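Local atomic coordinates of sensor protein pfeS (Pseudomonas aeruginosa, PDB entry 3KYZ), a protein that serves as the sensor histidine kinase of the PfeR/PfeS two-component system and may activate PfeR by phosphorylation, represented here by its sensor domain, predicted to be periplasmic. Residues Asp54-Leu59 against Arg113-Leu118; Arg84-Pro89 against Val101-Pro106; Asp96-Val101 against Leu118-Leu123. All coordinates share one frame; numbering follows the deposited sequence.

How the contacts relate
All three contacts gather on one small antiparallel sheet of the sensor domain, in which strand 113-117 lies between strands 57-60 and 100-104. Contact 1 joins the first edge strand to the middle one. Contact 2, its centre about 11 Å from that of contact 1, lays the loop 84-89 along the other edge strand and is nested within the chain closed by contact 1. Contact 3, with its centre about 10 Å from that of contact 1, ties off the sheet where strand 113-117 ends and strand 100-104 begins; it shares Leu118 with contact 1 and Val101 with contact 2. Between strands 113-117 and 100-104, Ile116 O accepts from Val101 N at 2.9 Å.

Contact 1: residues Asp54-Leu59 against Arg113-Leu118; sequences DTWVAL and RLVIQL
Val57-Leu59 and Leu114-Ile116 pair as antiparallel strands in the small sheet of this Cache-clan sensor domain. Ala58 and Val115 form the hydrogen-bonded pair: Ala58 N gives to Val115 O at 2.9 Å, and Val115 N returns the bond to Ala58 O. The non-hydrogen-bonded pairs beside it, Val57 with Ile116 and Leu59 with Leu114, turn their side chains to one face. Here Leu114 CD1 touches both Val57 CG1 (3.7 Å) and Leu59 CD1 (3.8 Å). Helix 17-53 covers this face, with Leu49 against Val57 and Ala42 against Leu59.

On the reverse face, where Ala58 and Val115 point, the Trp56 indole meets Val115 edge-on: CZ3 touches CG1 at 3.6 Å, near the ring plane. CG of Trp56 stands anti to the backbone N (chi1 -173°), which carries the ring along the strand over Ala58 N. Its NE1 bonds to Glu76, and His79 packs edge-to-face on it.

Ahead of the strand, Trp56 O takes Gln117 N, while water 2 links Trp56 N to Gln117 OE1. The Gln117 amide is held from its other end too, through NE2 to Leu98 O. Thr55 CG2 lies 3.6 Å from Ile116 CG1. Thr55 OG1 accepts from water 1, itself bonded to Leu118 O, and donates to Gln117 O at 2.7 Å from above the carbonyl plane.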
loop_
_atom_site.group_PDB
_atom_site.type_symbol
_atom_site.label_atom_id
_atom_site.label_comp_id
_atom_site.label_asym_id
_atom_site.label_seq_id
_atom_site.Cartn_x
_atom_site.Cartn_y
_atom_site.Cartn_z
ATOM N N ASP A 54 5.370 -16.228 14.268
ATOM C CA ASP A 54 5.817 -15.173 15.172
ATOM C C ASP A 54 6.015 -13.869 14.406
ATOM O O ASP A 54 7.075 -13.242 14.476
ATOM C CB ASP A 54 7.113 -15.587 15.882
ATOM C CG ASP A 54 7.489 -14.641 17.009
ATOM O OD1 ASP A 54 6.585 -13.961 17.543
ATOM O OD2 ASP A 54 8.688 -14.584 17.364
ATOM N N THR A 55 4.985 -13.463 13.672
ATOM C CA THR A 55 5.093 -12.289 12.825
ATOM C C THR A 55 3.716 -11.699 12.562
ATOM O O THR A 55 2.691 -12.378 12.732
ATOM C CB THR A 55 5.780 -12.636 11.487
ATOM O OG1 THR A 55 6.191 -11.429 10.835
ATOM C CG2 THR A 55 4.847 -13.422 10.570
ATOM N N TRP A 56 3.686 -10.433 12.161
ATOM C CA TRP A 56 2.419 -9.780 11.861
ATOM C C TRP A 56 1.787 -10.353 10.588
ATOM O O TRP A 56 2.467 -10.573 9.586
ATOM C CB TRP A 56 2.602 -8.270 11.729
ATOM C CG TRP A 56 1.298 -7.537 11.575
ATOM C CD1 TRP A 56 0.430 -7.192 12.572
ATOM C CD2 TRP A 56 0.717 -7.062 10.356
ATOM N NE1 TRP A 56 -0.653 -6.524 12.048
ATOM C CE2 TRP A 56 -0.504 -6.438 10.689
ATOM C CE3 TRP A 56 1.108 -7.106 9.015
ATOM C CZ2 TRP A 56 -1.331 -5.854 9.732
ATOM C CZ3 TRP A 56 0.291 -6.526 8.070
ATOM C CH2 TRP A 56 -0.917 -5.906 8.431
ATOM N N VAL A 57 0.476 -10.572 10.639
ATOM C CA VAL A 57 -0.268 -11.120 9.516
ATOM C C VAL A 57 -1.579 -10.359 9.379
ATOM O O VAL A 57 -2.168 -9.952 10.387
ATOM C CB VAL A 57 -0.595 -12.621 9.752
ATOM C CG1 VAL A 57 -1.559 -13.138 8.688
ATOM C CG2 VAL A 57 0.684 -13.438 9.786
ATOM N N ALA A 58 -2.034 -10.157 8.144
ATOM C CA ALA A 58 -3.384 -9.642 7.908
ATOM C C ALA A 58 -3.976 -10.285 6.659
ATOM O O ALA A 58 -3.241 -10.643 5.738
ATOM C CB ALA A 58 -3.381 -8.113 7.769
ATOM N N LEU A 59 -5.294 -10.463 6.649
ATOM C CA LEU A 59 -6.017 -10.816 5.436
ATOM C C LEU A 59 -6.813 -9.584 5.083
ATOM O O LEU A 59 -7.596 -9.108 5.896
ATOM C CB LEU A 59 -6.966 -11.995 5.678
ATOM C CG LEU A 59 -6.319 -13.383 5.625
ATOM C CD1 LEU A 59 -5.257 -13.528 6.709
ATOM C CD2 LEU A 59 -7.376 -14.464 5.754
ATOM N N ARG A 113 -6.137 -10.623 -0.283
ATOM C CA ARG A 113 -4.752 -11.047 -0.258
ATOM C C ARG A 113 -4.328 -11.363 1.163
ATOM O O ARG A 113 -4.946 -10.906 2.134
ATOM C CB ARG A 113 -3.853 -9.944 -0.818
ATOM C CG ARG A 113 -3.747 -8.723 0.088
ATOM C CD ARG A 113 -2.936 -7.612 -0.573
ATOM N NE ARG A 113 -3.719 -6.909 -1.588
ATOM C CZ ARG A 113 -3.208 -6.125 -2.537
ATOM N NH1 ARG A 113 -1.893 -5.953 -2.634
ATOM N NH2 ARG A 113 -4.015 -5.512 -3.395
ATOM N N LEU A 114 -3.276 -12.161 1.269
ATOM C CA LEU A 114 -2.572 -12.369 2.522
ATOM C C LEU A 114 -1.423 -11.370 2.586
ATOM O O LEU A 114 -0.688 -11.193 1.608
ATOM C CB LEU A 114 -2.018 -13.796 2.584
ATOM C CG LEU A 114 -1.080 -14.107 3.757
ATOM C CD1 LEU A 114 -1.818 -13.998 5.074
ATOM C CD2 LEU A 114 -0.470 -15.497 3.608
ATOM N N VAL A 115 -1.290 -10.693 3.723
ATOM C CA VAL A 115 -0.115 -9.877 3.992
ATOM C C VAL A 115 0.613 -10.489 5.188
ATOM O O VAL A 115 0.005 -10.774 6.224
ATOM C CB VAL A 115 -0.482 -8.409 4.287
ATOM C CG1 VAL A 115 0.780 -7.600 4.622
ATOM C CG2 VAL A 115 -1.206 -7.802 3.095
ATOM N N ILE A 116 1.910 -10.719 5.035
ATOM C CA ILE A 116 2.706 -11.271 6.122
ATOM C C ILE A 116 4.011 -10.499 6.218
ATOM O O ILE A 116 4.690 -10.308 5.213
ATOM C CB ILE A 116 2.946 -12.800 5.941
ATOM C CG1 ILE A 116 3.738 -13.381 7.116
ATOM C CG2 ILE A 116 3.633 -13.117 4.608
ATOM C CD1 ILE A 116 3.638 -14.903 7.189
ATOM N N GLN A 117 4.350 -10.023 7.410
ATOM C CA GLN A 117 5.669 -9.426 7.576
ATOM C C GLN A 117 6.678 -10.570 7.506
ATOM O O GLN A 117 6.524 -11.586 8.179
ATOM C CB GLN A 117 5.815 -8.665 8.893
ATOM C CG GLN A 117 7.122 -7.873 8.941
ATOM C CD GLN A 117 7.169 -6.836 10.046
ATOM O OE1 GLN A 117 6.504 -6.971 11.069
ATOM N NE2 GLN A 117 7.962 -5.783 9.836
ATOM N N LEU A 118 7.690 -10.420 6.664
ATOM C CA LEU A 118 8.616 -11.521 6.403
ATOM C C LEU A 118 9.234 -12.036 7.699
ATOM O O LEU A 118 9.807 -11.261 8.451
ATOM C CB LEU A 118 9.734 -11.064 5.463
ATOM C CG LEU A 118 10.590 -12.202 4.912
ATOM C CD1 LEU A 118 9.789 -13.035 3.918
ATOM C CD2 LEU A 118 11.842 -11.650 4.263
HETATM O O HOH W 1 8.751 -10.504 10.908
HETATM O O HOH W 2 6.059 -8.864 12.996
#

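Contact 2: residues Arg84-Pro89 against Val101-Pro106; sequences RKLDWP and VSIEFP
Leu86 reaches from the loop 84-89 to Val101 and Ile103, two residues of strand 100-104 whose side chains lie on the same face. Its CB leaves the backbone across the line to the strand and makes no close contact with it. With chi1 at -75°, CG stands anti to the carbonyl carbon and faces both partners, 4.0 Å from Ile103 CG1 and slightly farther from Val101 CG1. CD1 lies against Ile103, about equally close to CG1, CG2 and CD1 of that side chain, whereas CD2 touches Val101 CG1 at 3.7 Å and also reaches Ile103 CD1. The leucine crosses the valine at about a right angle and the isoleucine at a slant; Ala27 of helix 17-53 touches Ile103 as well.

The backbone supplies the polar part. Ser102 N donates to Arg84 O at 2.9 Å, and the same oxygen receives a CA-H...O contact from Val101 CA at 3.3 Å. On the carbonyl side of the same Ser102, water 3 bridges to the loop, accepting from Leu86 N and donating to Ser102 O at 2.7 Å.

The loop is braced internally. Lys85-Trp88 forms a type I turn closed by Trp88 N to Lys85 O, and Arg84 grips Pro89 O side-on with NE and NH2, at 3.1 and 3.0 Å. That oxygen lies in the guanidinium plane, while Trp88 CE3 packs over one face of the group. Phe82 of the second subunit meets the Trp88 ring edge-to-face, and packs on Lys85 and Ser102, so this loop and Ser102 take part in the contact between the two subunits. Arg84 and Val101 make a single beta bridge, a short addition to the edge strand of the antiparallel sheet in this Cache-clan sensor domain.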
loop_
_atom_site.group_PDB
_atom_site.type_symbol
_atom_site.label_atom_id
_atom_site.label_comp_id
_atom_site.label_asym_id
_atom_site.label_seq_id
_atom_site.Cartn_x
_atom_site.Cartn_y
_atom_site.Cartn_z
ATOM N N ARG A 84 6.053 -5.754 -0.730
ATOM C CA ARG A 84 6.826 -6.458 -1.752
ATOM C C ARG A 84 6.100 -7.729 -2.166
ATOM O O ARG A 84 5.469 -8.386 -1.331
ATOM C CB ARG A 84 8.211 -6.849 -1.216
ATOM C CG ARG A 84 8.952 -5.744 -0.480
ATOM C CD ARG A 84 9.315 -4.596 -1.407
ATOM N NE ARG A 84 10.371 -4.979 -2.339
ATOM C CZ ARG A 84 10.715 -4.278 -3.414
ATOM N NH1 ARG A 84 10.082 -3.144 -3.705
ATOM N NH2 ARG A 84 11.692 -4.711 -4.201
ATOM N N LYS A 85 6.191 -8.086 -3.444
ATOM C CA LYS A 85 5.699 -9.386 -3.897
ATOM C C LYS A 85 6.770 -10.455 -3.715
ATOM O O LYS A 85 7.954 -10.141 -3.566
ATOM C CB LYS A 85 5.239 -9.328 -5.352
ATOM C CG LYS A 85 3.985 -8.485 -5.559
ATOM C CD LYS A 85 3.455 -8.660 -6.968
ATOM C CE LYS A 85 2.270 -7.744 -7.234
ATOM N NZ LYS A 85 1.733 -7.925 -8.610
ATOM N N LEU A 86 6.352 -11.717 -3.733
ATOM C CA LEU A 86 7.247 -12.825 -3.395
ATOM C C LEU A 86 8.506 -12.905 -4.257
ATOM O O LEU A 86 9.542 -13.390 -3.791
ATOM C CB LEU A 86 6.503 -14.157 -3.455
ATOM C CG LEU A 86 5.562 -14.430 -2.277
ATOM C CD1 LEU A 86 4.666 -15.629 -2.562
ATOM C CD2 LEU A 86 6.355 -14.643 -0.996
ATOM N N ASP A 87 8.422 -12.463 -5.509
ATOM C CA ASP A 87 9.577 -12.568 -6.404
ATOM C C ASP A 87 10.358 -11.270 -6.576
ATOM O O ASP A 87 11.205 -11.156 -7.468
ATOM C CB ASP A 87 9.183 -13.153 -7.760
ATOM C CG ASP A 87 8.148 -12.327 -8.480
ATOM O OD1 ASP A 87 7.491 -11.473 -7.842
ATOM O OD2 ASP A 87 7.984 -12.549 -9.700
ATOM N N TRP A 88 10.081 -10.296 -5.715
ATOM C CA TRP A 88 10.786 -9.024 -5.759
ATOM C C TRP A 88 11.992 -9.053 -4.828
ATOM O O TRP A 88 12.028 -9.830 -3.880
ATOM C CB TRP A 88 9.853 -7.886 -5.334
ATOM C CG TRP A 88 8.722 -7.616 -6.277
ATOM C CD1 TRP A 88 8.398 -8.313 -7.415
ATOM C CD2 TRP A 88 7.762 -6.559 -6.166
ATOM N NE1 TRP A 88 7.289 -7.747 -8.013
ATOM C CE2 TRP A 88 6.879 -6.675 -7.260
ATOM C CE3 TRP A 88 7.562 -5.529 -5.242
ATOM C CZ2 TRP A 88 5.817 -5.795 -7.458
ATOM C CZ3 TRP A 88 6.502 -4.658 -5.435
ATOM C CH2 TRP A 88 5.645 -4.796 -6.540
ATOM N N PRO A 89 12.982 -8.183 -5.080
ATOM C CA PRO A 89 14.108 -8.088 -4.143
ATOM C C PRO A 89 13.624 -7.756 -2.729
ATOM O O PRO A 89 12.674 -6.985 -2.577
ATOM C CB PRO A 89 14.941 -6.929 -4.705
ATOM C CG PRO A 89 14.531 -6.815 -6.139
ATOM C CD PRO A 89 13.091 -7.227 -6.193
ATOM N N VAL A 101 5.056 -8.539 3.008
ATOM C CA VAL A 101 4.898 -9.272 1.763
ATOM C C VAL A 101 3.421 -9.422 1.417
ATOM O O VAL A 101 2.618 -9.851 2.251
ATOM C CB VAL A 101 5.560 -10.662 1.861
ATOM C CG1 VAL A 101 5.428 -11.414 0.542
ATOM C CG2 VAL A 101 7.025 -10.518 2.268
ATOM N N SER A 102 3.075 -9.039 0.188
ATOM C CA SER A 102 1.710 -9.085 -0.320
ATOM C C SER A 102 1.551 -10.297 -1.229
ATOM O O SER A 102 2.300 -10.457 -2.197
ATOM C CB SER A 102 1.438 -7.823 -1.137
ATOM O OG SER A 102 0.151 -7.835 -1.725
ATOM N N ILE A 103 0.584 -11.154 -0.918
ATOM C CA ILE A 103 0.367 -12.378 -1.691
ATOM C C ILE A 103 -1.117 -12.536 -2.020
ATOM O O ILE A 103 -1.942 -12.800 -1.140
ATOM C CB ILE A 103 0.855 -13.638 -0.938
ATOM C CG1 ILE A 103 2.246 -13.424 -0.322
ATOM C CG2 ILE A 103 0.834 -14.853 -1.877
ATOM C CD1 ILE A 103 2.631 -14.480 0.732
ATOM N N GLU A 104 -1.458 -12.367 -3.291
ATOM C CA GLU A 104 -2.853 -12.428 -3.714
ATOM C C GLU A 104 -3.477 -13.777 -3.378
ATOM O O GLU A 104 -2.810 -14.812 -3.426
ATOM C CB GLU A 104 -2.957 -12.190 -5.226
ATOM C CG GLU A 104 -2.383 -13.339 -6.068
ATOM C CD GLU A 104 -2.484 -13.102 -7.574
ATOM O OE1 GLU A 104 -2.721 -11.952 -7.982
ATOM O OE2 GLU A 104 -2.317 -14.069 -8.352
ATOM N N PHE A 105 -4.761 -13.767 -3.049
ATOM C CA PHE A 105 -5.514 -15.019 -3.013
ATOM C C PHE A 105 -5.392 -15.659 -4.401
ATOM O O PHE A 105 -5.659 -15.001 -5.409
ATOM C CB PHE A 105 -6.986 -14.755 -2.708
ATOM C CG PHE A 105 -7.275 -14.433 -1.261
ATOM C CD1 PHE A 105 -6.275 -14.428 -0.301
ATOM C CD2 PHE A 105 -8.573 -14.128 -0.871
ATOM C CE1 PHE A 105 -6.574 -14.139 1.028
ATOM C CE2 PHE A 105 -8.877 -13.840 0.444
ATOM C CZ PHE A 105 -7.879 -13.847 1.398
ATOM N N PRO A 106 -4.991 -16.941 -4.467
ATOM C CA PRO A 106 -4.700 -17.513 -5.790
ATOM C C PRO A 106 -5.932 -17.791 -6.659
ATOM O O PRO A 106 -5.870 -17.609 -7.878
ATOM C CB PRO A 106 -3.967 -18.819 -5.450
ATOM C CG PRO A 106 -4.447 -19.177 -4.064
ATOM C CD PRO A 106 -4.580 -17.838 -3.371
HETATM O O HOH W 3 3.555 -12.148 -3.925
#

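Contact 3: residues Asp96-Val101 against Leu118-Leu123; sequences DELPYV and LPERLL
Pro99 and Leu118 are joined by a single direct hydrogen bond between the segments. Leu118 N donates to Pro99 O at 2.8 Å, almost straight at the hydrogen (174°) and head-on to the carbonyl. It continues the ladder between strands 113-117 and 100-104 just past the end of the former. Within 118-123 the chain then winds into a short 3-10 turn, in which Leu122 N bonds to Pro119 O, and this brings Leu123 back toward Leu98 and Pro99.

The remaining contacts are van der Waals. Leu98 bends over the Leu118 carbonyl: CD1 sits 3.4 Å from Leu118 O, with CB and CG only slightly farther off. The same methyl rests on the start of the turn, 3.8 Å from Glu120 CA. Among the apolar pairs, Leu98 CD2 meets Leu123 CD2 at 4.1 Å, the two leucines crossing at a slant, and Pro99 CD touches Leu118 CB at 4.1 Å and Leu123 CD1 at 4.2 Å. Leu118 extends with CG anti to its own N (chi1 -169°), which directs CD1 at Val101 CG2; Leu23 of helix 17-53 touches it too. Arg92 packs against Leu98 and Leu123.

One salt bridge lies beside the contact, from Arg121 to Glu53 at the end of helix 17-53. Between the two segments themselves no side chain makes a direct hydrogen bond or salt bridge, which implies that one well-aligned backbone bond sets the register at Pro99 and Leu118, while the side chains are held by shape.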
loop_
_atom_site.group_PDB
_atom_site.type_symbol
_atom_site.label_atom_id
_atom_site.label_comp_id
_atom_site.label_asym_id
_atom_site.label_seq_id
_atom_site.Cartn_x
_atom_site.Cartn_y
_atom_site.Cartn_z
ATOM N N ASP A 96 14.213 0.069 7.406
ATOM C CA ASP A 96 14.754 -0.419 8.671
ATOM C C ASP A 96 13.762 -1.310 9.422
ATOM O O ASP A 96 13.569 -1.173 10.630
ATOM C CB ASP A 96 15.180 0.753 9.557
ATOM C CG ASP A 96 16.058 0.317 10.709
ATOM O OD1 ASP A 96 16.642 -0.786 10.623
ATOM O OD2 ASP A 96 16.169 1.077 11.695
ATOM N N GLU A 97 13.136 -2.223 8.692
ATOM C CA GLU A 97 12.231 -3.204 9.278
ATOM C C GLU A 97 12.068 -4.319 8.264
ATOM O O GLU A 97 12.356 -4.133 7.079
ATOM C CB GLU A 97 10.868 -2.582 9.582
ATOM C CG GLU A 97 10.141 -2.085 8.338
ATOM C CD GLU A 97 8.790 -1.458 8.638
ATOM O OE1 GLU A 97 8.114 -1.025 7.678
ATOM O OE2 GLU A 97 8.400 -1.399 9.824
ATOM N N LEU A 98 11.614 -5.482 8.716
ATOM C CA LEU A 98 11.362 -6.576 7.790
ATOM C C LEU A 98 10.230 -6.207 6.831
ATOM O O LEU A 98 9.245 -5.572 7.228
ATOM C CB LEU A 98 11.060 -7.866 8.558
ATOM C CG LEU A 98 12.306 -8.447 9.234
ATOM C CD1 LEU A 98 11.943 -9.409 10.357
ATOM C CD2 LEU A 98 13.205 -9.122 8.204
ATOM N N PRO A 99 10.368 -6.596 5.555
ATOM C CA PRO A 99 9.372 -6.209 4.545
ATOM C C PRO A 99 7.991 -6.807 4.806
ATOM O O PRO A 99 7.880 -7.915 5.344
ATOM C CB PRO A 99 9.923 -6.814 3.248
ATOM C CG PRO A 99 11.335 -7.160 3.524
ATOM C CD PRO A 99 11.479 -7.378 4.990
ATOM N N TYR A 100 6.952 -6.078 4.416
ATOM C CA TYR A 100 5.605 -6.642 4.396
ATOM C C TYR A 100 5.367 -7.247 3.026
ATOM O O TYR A 100 5.491 -6.564 2.008
ATOM C CB TYR A 100 4.551 -5.580 4.723
ATOM C CG TYR A 100 4.684 -5.087 6.140
ATOM C CD1 TYR A 100 4.098 -5.780 7.192
ATOM C CD2 TYR A 100 5.412 -3.939 6.428
ATOM C CE1 TYR A 100 4.232 -5.345 8.495
ATOM C CE2 TYR A 100 5.552 -3.497 7.715
ATOM C CZ TYR A 100 4.961 -4.202 8.750
ATOM O OH TYR A 100 5.097 -3.753 10.032
ATOM N N VAL A 101 5.056 -8.539 3.008
ATOM C CA VAL A 101 4.898 -9.272 1.763
ATOM C C VAL A 101 3.421 -9.422 1.417
ATOM O O VAL A 101 2.618 -9.851 2.251
ATOM C CB VAL A 101 5.560 -10.662 1.861
ATOM C CG1 VAL A 101 5.428 -11.414 0.542
ATOM C CG2 VAL A 101 7.025 -10.518 2.268
ATOM N N LEU A 118 7.690 -10.420 6.664
ATOM C CA LEU A 118 8.616 -11.521 6.403
ATOM C C LEU A 118 9.234 -12.036 7.699
ATOM O O LEU A 118 9.807 -11.261 8.451
ATOM C CB LEU A 118 9.734 -11.064 5.463
ATOM C CG LEU A 118 10.590 -12.202 4.912
ATOM C CD1 LEU A 118 9.789 -13.035 3.918
ATOM C CD2 LEU A 118 11.842 -11.650 4.263
ATOM N N PRO A 119 9.115 -13.347 7.969
ATOM C CA PRO A 119 9.827 -13.893 9.132
ATOM C C PRO A 119 11.333 -13.672 9.010
ATOM O O PRO A 119 11.895 -13.833 7.928
ATOM C CB PRO A 119 9.508 -15.391 9.065
ATOM C CG PRO A 119 8.187 -15.453 8.379
ATOM C CD PRO A 119 8.238 -14.349 7.337
ATOM N N GLU A 120 11.977 -13.317 10.114
ATOM C CA GLU A 120 13.388 -12.949 10.087
ATOM C C GLU A 120 14.289 -14.025 9.475
ATOM O O GLU A 120 15.277 -13.716 8.804
ATOM C CB GLU A 120 13.868 -12.595 11.494
ATOM C CG GLU A 120 15.292 -12.075 11.551
ATOM C CD GLU A 120 15.773 -11.871 12.974
ATOM O OE1 GLU A 120 15.149 -12.438 13.896
ATOM O OE2 GLU A 120 16.775 -11.149 13.170
ATOM N N ARG A 121 13.946 -15.289 9.696
ATOM C CA ARG A 121 14.796 -16.379 9.223
ATOM C C ARG A 121 14.830 -16.483 7.700
ATOM O O ARG A 121 15.716 -17.137 7.142
ATOM C CB ARG A 121 14.353 -17.717 9.824
ATOM C CG ARG A 121 13.128 -18.295 9.154
ATOM C CD ARG A 121 12.724 -19.636 9.742
ATOM N NE ARG A 121 11.531 -20.126 9.066
ATOM C CZ ARG A 121 10.305 -19.670 9.300
ATOM N NH1 ARG A 121 10.108 -18.729 10.211
ATOM N NH2 ARG A 121 9.274 -20.170 8.633
ATOM N N LEU A 122 13.874 -15.838 7.028
ATOM C CA LEU A 122 13.732 -15.979 5.580
ATOM C C LEU A 122 14.348 -14.833 4.785
ATOM O O LEU A 122 14.262 -14.812 3.556
ATOM C CB LEU A 122 12.257 -16.111 5.182
ATOM C CG LEU A 122 11.462 -17.327 5.661
ATOM C CD1 LEU A 122 10.067 -17.311 5.034
ATOM C CD2 LEU A 122 12.189 -18.623 5.329
ATOM N N LEU A 123 14.951 -13.873 5.474
ATOM C CA LEU A 123 15.484 -12.706 4.787
ATOM C C LEU A 123 16.736 -13.085 4.009
ATOM O O LEU A 123 17.646 -13.698 4.563
ATOM C CB LEU A 123 15.788 -11.581 5.775
ATOM C CG LEU A 123 16.191 -10.247 5.143
ATOM C CD1 LEU A 123 15.015 -9.600 4.414
ATOM C CD2 LEU A 123 16.744 -9.316 6.203
#